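Pab-dependent poly(a)-specific ribonuclease subunit PAN2 (Neurospora crassa, PDB 4CZW) serves as the catalytic subunit of the PAN deadenylation complex, probably shortening the poly(A) tails of mRNA exonucleolytically with the help of divalent metal ions. Local coordinates at residues S52-R64 against H341-P353. Numbering follows the deposited sequence.
Sequences SLLQVMHYTPLLR and HLVATVNVGRAEP
The carbonyl O of V56 accepts a 2.7 Å hydrogen bond from T60 OG1 at the end of helix 51-58, while V56 CG2 turns to the strand and meets V346 CG2 at 3.7 Å, the two side chains crossing at a slant. Upstream, S52 lies over the strand backbone, and its OG sits 3.1 Å from L342 O; the methyl of A344 packs beneath S52 and V56. In the pseudo-UCH domain, helix 51-58 probably matches the one that follows the catalytic Cys in active ubiquitin-specific proteases, and strand 339-347 the one that starts near the catalytic His; here 52-58 and 341-347 run nearly parallel (15°) in a largely apolar interface. Y59, just past the helix, is sandwiched: V348 CG1 makes a CH-pi contact with one face, 3.8 Å from the ring centroid, and H58 ND1 lies over the centre of the opposite face. CG anti to the carbonyl carbon (chi1 -68°) lays the Y59 ring alongside V348, and Y59 CB rests against V346 CG1 at 3.6 Å. A serine here would probably open a gap between V348 and H58, leaving both without the ring that separates them. Farther on, P61 CG rests on A351, whose CB also touches R64 NH2; R64 NE donates to H58 O at 2.9 Å.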
loop_
_atom_site.group_PDB
_atom_site.type_symbol
_atom_site.label_atom_id
_atom_site.label_comp_id
_atom_site.label_asym_id
_atom_site.label_seq_id
_atom_site.Cartn_x
_atom_site.Cartn_y
_atom_site.Cartn_z
ATOM N N SER A 52 0.089 9.681 1.448
ATOM C CA SER A 52 -0.279 10.384 0.224
ATOM C C SER A 52 0.284 9.687 -1.008
ATOM O O SER A 52 -0.389 9.576 -2.032
ATOM C CB SER A 52 0.207 11.832 0.270
ATOM O OG SER A 52 -0.276 12.494 1.424
ATOM N N LEU A 53 1.523 9.216 -0.898
ATOM C CA LEU A 53 2.179 8.521 -1.998
ATOM C C LEU A 53 1.519 7.173 -2.267
ATOM O O LEU A 53 1.318 6.791 -3.419
ATOM C CB LEU A 53 3.667 8.328 -1.700
ATOM C CG LEU A 53 4.453 7.523 -2.737
ATOM C CD1 LEU A 53 4.384 8.188 -4.101
ATOM C CD2 LEU A 53 5.895 7.344 -2.300
ATOM N N LEU A 54 1.183 6.462 -1.196
ATOM C CA LEU A 54 0.536 5.159 -1.309
ATOM C C LEU A 54 -0.820 5.270 -1.997
ATOM O O LEU A 54 -1.199 4.402 -2.783
ATOM C CB LEU A 54 0.376 4.520 0.074
ATOM C CG LEU A 54 1.665 4.123 0.797
ATOM C CD1 LEU A 54 1.362 3.600 2.191
ATOM C CD2 LEU A 54 2.436 3.089 -0.010
ATOM N N GLN A 55 -1.545 6.345 -1.699
ATOM C CA GLN A 55 -2.847 6.588 -2.310
ATOM C C GLN A 55 -2.710 6.826 -3.808
ATOM O O GLN A 55 -3.412 6.214 -4.612
ATOM C CB GLN A 55 -3.539 7.788 -1.657
ATOM C CG GLN A 55 -3.936 7.581 -0.202
ATOM C CD GLN A 55 -5.190 6.741 -0.042
ATOM O OE1 GLN A 55 -5.713 6.190 -1.010
ATOM N NE2 GLN A 55 -5.682 6.646 1.188
ATOM N N VAL A 56 -1.797 7.722 -4.172
ATOM C CA VAL A 56 -1.568 8.077 -5.568
ATOM C C VAL A 56 -1.142 6.860 -6.389
ATOM O O VAL A 56 -1.608 6.663 -7.511
ATOM C CB VAL A 56 -0.500 9.184 -5.691
ATOM C CG1 VAL A 56 -0.164 9.441 -7.143
ATOM C CG2 VAL A 56 -0.985 10.463 -5.029
HETATM N N MSE A 57 -0.266 6.041 -5.817
HETATM C CA MSE A 57 0.196 4.828 -6.485
HETATM C C MSE A 57 -0.921 3.798 -6.626
HETATM O O MSE A 57 -0.991 3.083 -7.625
HETATM C CB MSE A 57 1.373 4.213 -5.726
HETATM C CG MSE A 57 2.642 5.045 -5.749
HETATM SE SE MSE A 57 4.102 4.178 -4.793
HETATM C CE MSE A 57 4.255 2.568 -5.880
ATOM N N HIS A 58 -1.790 3.727 -5.622
ATOM C CA HIS A 58 -2.869 2.742 -5.602
ATOM C C HIS A 58 -3.872 2.958 -6.730
ATOM O O HIS A 58 -4.380 1.999 -7.311
ATOM C CB HIS A 58 -3.599 2.771 -4.258
ATOM C CG HIS A 58 -4.835 1.927 -4.226
ATOM N ND1 HIS A 58 -6.103 2.464 -4.248
ATOM C CD2 HIS A 58 -4.997 0.582 -4.190
ATOM C CE1 HIS A 58 -6.994 1.488 -4.217
ATOM N NE2 HIS A 58 -6.347 0.336 -4.183
ATOM N N TYR A 59 -4.158 4.219 -7.032
ATOM C CA TYR A 59 -5.107 4.544 -8.089
ATOM C C TYR A 59 -4.395 4.730 -9.422
ATOM O O TYR A 59 -4.940 5.317 -10.357
ATOM C CB TYR A 59 -5.911 5.791 -7.720
ATOM C CG TYR A 59 -6.842 5.563 -6.550
ATOM C CD1 TYR A 59 -8.085 4.971 -6.734
ATOM C CD2 TYR A 59 -6.473 5.925 -5.262
ATOM C CE1 TYR A 59 -8.937 4.753 -5.668
ATOM C CE2 TYR A 59 -7.319 5.711 -4.190
ATOM C CZ TYR A 59 -8.550 5.126 -4.399
ATOM O OH TYR A 59 -9.396 4.911 -3.335
ATOM N N THR A 60 -3.167 4.226 -9.491
ATOM C CA THR A 60 -2.439 4.117 -10.746
ATOM C C THR A 60 -2.493 2.662 -11.195
ATOM O O THR A 60 -1.708 1.839 -10.723
ATOM C CB THR A 60 -0.975 4.575 -10.609
ATOM O OG1 THR A 60 -0.931 5.878 -10.013
ATOM C CG2 THR A 60 -0.296 4.618 -11.970
ATOM N N PRO A 61 -3.432 2.343 -12.103
ATOM C CA PRO A 61 -3.767 0.984 -12.549
ATOM C C PRO A 61 -2.558 0.094 -12.832
ATOM O O PRO A 61 -2.555 -1.072 -12.440
ATOM C CB PRO A 61 -4.560 1.233 -13.834
ATOM C CG PRO A 61 -5.225 2.539 -13.594
ATOM C CD PRO A 61 -4.239 3.358 -12.803
ATOM N N LEU A 62 -1.545 0.642 -13.498
ATOM C CA LEU A 62 -0.351 -0.126 -13.826
ATOM C C LEU A 62 0.462 -0.467 -12.583
ATOM O O LEU A 62 1.099 -1.517 -12.520
ATOM C CB LEU A 62 0.518 0.636 -14.825
ATOM C CG LEU A 62 -0.039 0.729 -16.245
ATOM C CD1 LEU A 62 0.895 1.527 -17.136
ATOM C CD2 LEU A 62 -0.273 -0.663 -16.813
ATOM N N LEU A 63 0.436 0.421 -11.594
ATOM C CA LEU A 63 1.166 0.196 -10.352
ATOM C C LEU A 63 0.440 -0.791 -9.443
ATOM O O LEU A 63 1.069 -1.649 -8.824
ATOM C CB LEU A 63 1.395 1.515 -9.611
ATOM C CG LEU A 63 2.401 2.483 -10.234
ATOM C CD1 LEU A 63 2.584 3.707 -9.353
ATOM C CD2 LEU A 63 3.730 1.785 -10.470
ATOM N N ARG A 64 -0.883 -0.668 -9.364
ATOM C CA ARG A 64 -1.678 -1.543 -8.508
ATOM C C ARG A 64 -1.635 -2.984 -9.008
ATOM O O ARG A 64 -1.466 -3.916 -8.223
ATOM C CB ARG A 64 -3.131 -1.062 -8.427
ATOM C CG ARG A 64 -3.950 -1.794 -7.369
ATOM C CD ARG A 64 -5.448 -1.724 -7.637
ATOM N NE ARG A 64 -6.014 -0.399 -7.400
ATOM C CZ ARG A 64 -7.307 -0.110 -7.518
ATOM N NH1 ARG A 64 -8.170 -1.055 -7.869
ATOM N NH2 ARG A 64 -7.740 1.122 -7.285
ATOM N N HIS A 341 2.590 18.935 6.355
ATOM C CA HIS A 341 2.237 17.524 6.200
ATOM C C HIS A 341 1.685 17.309 4.795
ATOM O O HIS A 341 1.412 18.274 4.080
ATOM C CB HIS A 341 1.225 17.069 7.259
ATOM C CG HIS A 341 -0.203 17.254 6.853
ATOM N ND1 HIS A 341 -0.804 18.492 6.795
ATOM C CD2 HIS A 341 -1.151 16.357 6.491
ATOM C CE1 HIS A 341 -2.060 18.351 6.410
ATOM N NE2 HIS A 341 -2.296 17.065 6.221
ATOM N N LEU A 342 1.527 16.052 4.395
ATOM C CA LEU A 342 1.165 15.754 3.014
ATOM C C LEU A 342 -0.259 15.234 2.852
ATOM O O LEU A 342 -0.764 14.487 3.689
ATOM C CB LEU A 342 2.149 14.741 2.431
ATOM C CG LEU A 342 3.623 15.072 2.661
ATOM C CD1 LEU A 342 4.512 13.944 2.170
ATOM C CD2 LEU A 342 3.993 16.382 1.986
ATOM N N VAL A 343 -0.898 15.639 1.760
ATOM C CA VAL A 343 -2.195 15.100 1.373
ATOM C C VAL A 343 -2.112 14.606 -0.065
ATOM O O VAL A 343 -1.101 14.808 -0.737
ATOM C CB VAL A 343 -3.322 16.144 1.498
ATOM C CG1 VAL A 343 -3.405 16.671 2.925
ATOM C CG2 VAL A 343 -3.104 17.281 0.511
ATOM N N ALA A 344 -3.171 13.957 -0.537
ATOM C CA ALA A 344 -3.187 13.440 -1.898
ATOM C C ALA A 344 -4.475 13.812 -2.622
ATOM O O ALA A 344 -5.572 13.513 -2.150
ATOM C CB ALA A 344 -3.001 11.930 -1.891
ATOM N N THR A 345 -4.331 14.475 -3.764
ATOM C CA THR A 345 -5.466 14.785 -4.622
ATOM C C THR A 345 -5.432 13.872 -5.839
ATOM O O THR A 345 -4.590 14.032 -6.722
ATOM C CB THR A 345 -5.463 16.257 -5.068
ATOM O OG1 THR A 345 -4.225 16.557 -5.724
ATOM C CG2 THR A 345 -5.628 17.175 -3.867
ATOM N N VAL A 346 -6.348 12.909 -5.878
ATOM C CA VAL A 346 -6.310 11.852 -6.882
ATOM C C VAL A 346 -7.621 11.727 -7.656
ATOM O O VAL A 346 -8.705 11.806 -7.078
ATOM C CB VAL A 346 -5.986 10.487 -6.229
ATOM C CG1 VAL A 346 -5.942 9.381 -7.271
ATOM C CG2 VAL A 346 -4.671 10.558 -5.468
ATOM N N ASN A 347 -7.513 11.540 -8.969
ATOM C CA ASN A 347 -8.665 11.200 -9.794
ATOM C C ASN A 347 -8.885 9.690 -9.769
ATOM O O ASN A 347 -8.208 8.946 -10.478
ATOM C CB ASN A 347 -8.466 11.694 -11.229
ATOM C CG ASN A 347 -9.750 11.681 -12.042
ATOM O OD1 ASN A 347 -10.610 10.817 -11.862
ATOM N ND2 ASN A 347 -9.886 12.646 -12.943
ATOM N N VAL A 348 -9.835 9.243 -8.953
ATOM C CA VAL A 348 -10.070 7.815 -8.759
ATOM C C VAL A 348 -10.773 7.168 -9.950
ATOM O O VAL A 348 -11.041 5.966 -9.941
ATOM C CB VAL A 348 -10.910 7.553 -7.493
ATOM C CG1 VAL A 348 -10.205 8.109 -6.267
ATOM C CG2 VAL A 348 -12.298 8.157 -7.640
ATOM N N GLY A 349 -11.068 7.964 -10.972
ATOM C CA GLY A 349 -11.750 7.466 -12.151
ATOM C C GLY A 349 -10.850 6.668 -13.074
ATOM O O GLY A 349 -11.330 5.877 -13.886
ATOM N N ARG A 350 -9.541 6.873 -12.948
ATOM C CA ARG A 350 -8.573 6.187 -13.796
ATOM C C ARG A 350 -8.579 4.681 -13.545
ATOM O O ARG A 350 -8.413 3.887 -14.472
ATOM C CB ARG A 350 -7.163 6.740 -13.566
ATOM C CG ARG A 350 -7.084 8.253 -13.429
ATOM C CD ARG A 350 -7.536 8.974 -14.687
ATOM N NE ARG A 350 -7.321 10.414 -14.581
ATOM C CZ ARG A 350 -7.730 11.303 -15.480
ATOM N NH1 ARG A 350 -8.386 10.904 -16.560
ATOM N NH2 ARG A 350 -7.487 12.594 -15.297
ATOM N N ALA A 351 -8.774 4.297 -12.287
ATOM C CA ALA A 351 -8.748 2.889 -11.899
ATOM C C ALA A 351 -10.153 2.300 -11.810
ATOM O O ALA A 351 -10.374 1.292 -11.141
ATOM C CB ALA A 351 -8.022 2.724 -10.571
ATOM N N GLU A 352 -11.099 2.937 -12.492
ATOM C CA GLU A 352 -12.484 2.480 -12.505
ATOM C C GLU A 352 -12.981 2.324 -13.937
ATOM O O GLU A 352 -12.424 2.930 -14.853
ATOM C CB GLU A 352 -13.376 3.458 -11.736
ATOM C CG GLU A 352 -13.134 3.480 -10.239
ATOM C CD GLU A 352 -14.029 4.471 -9.523
ATOM O OE1 GLU A 352 -14.713 5.261 -10.208
ATOM O OE2 GLU A 352 -14.051 4.458 -8.275
ATOM N N PRO A 353 -14.020 1.494 -14.139
ATOM C CA PRO A 353 -14.664 1.373 -15.453
ATOM C C PRO A 353 -15.057 2.731 -16.028
ATOM O O PRO A 353 -15.569 3.582 -15.299
ATOM C CB PRO A 353 -15.900 0.525 -15.155
ATOM C CG PRO A 353 -15.483 -0.328 -14.012
ATOM C CD PRO A 353 -14.570 0.527 -13.170
#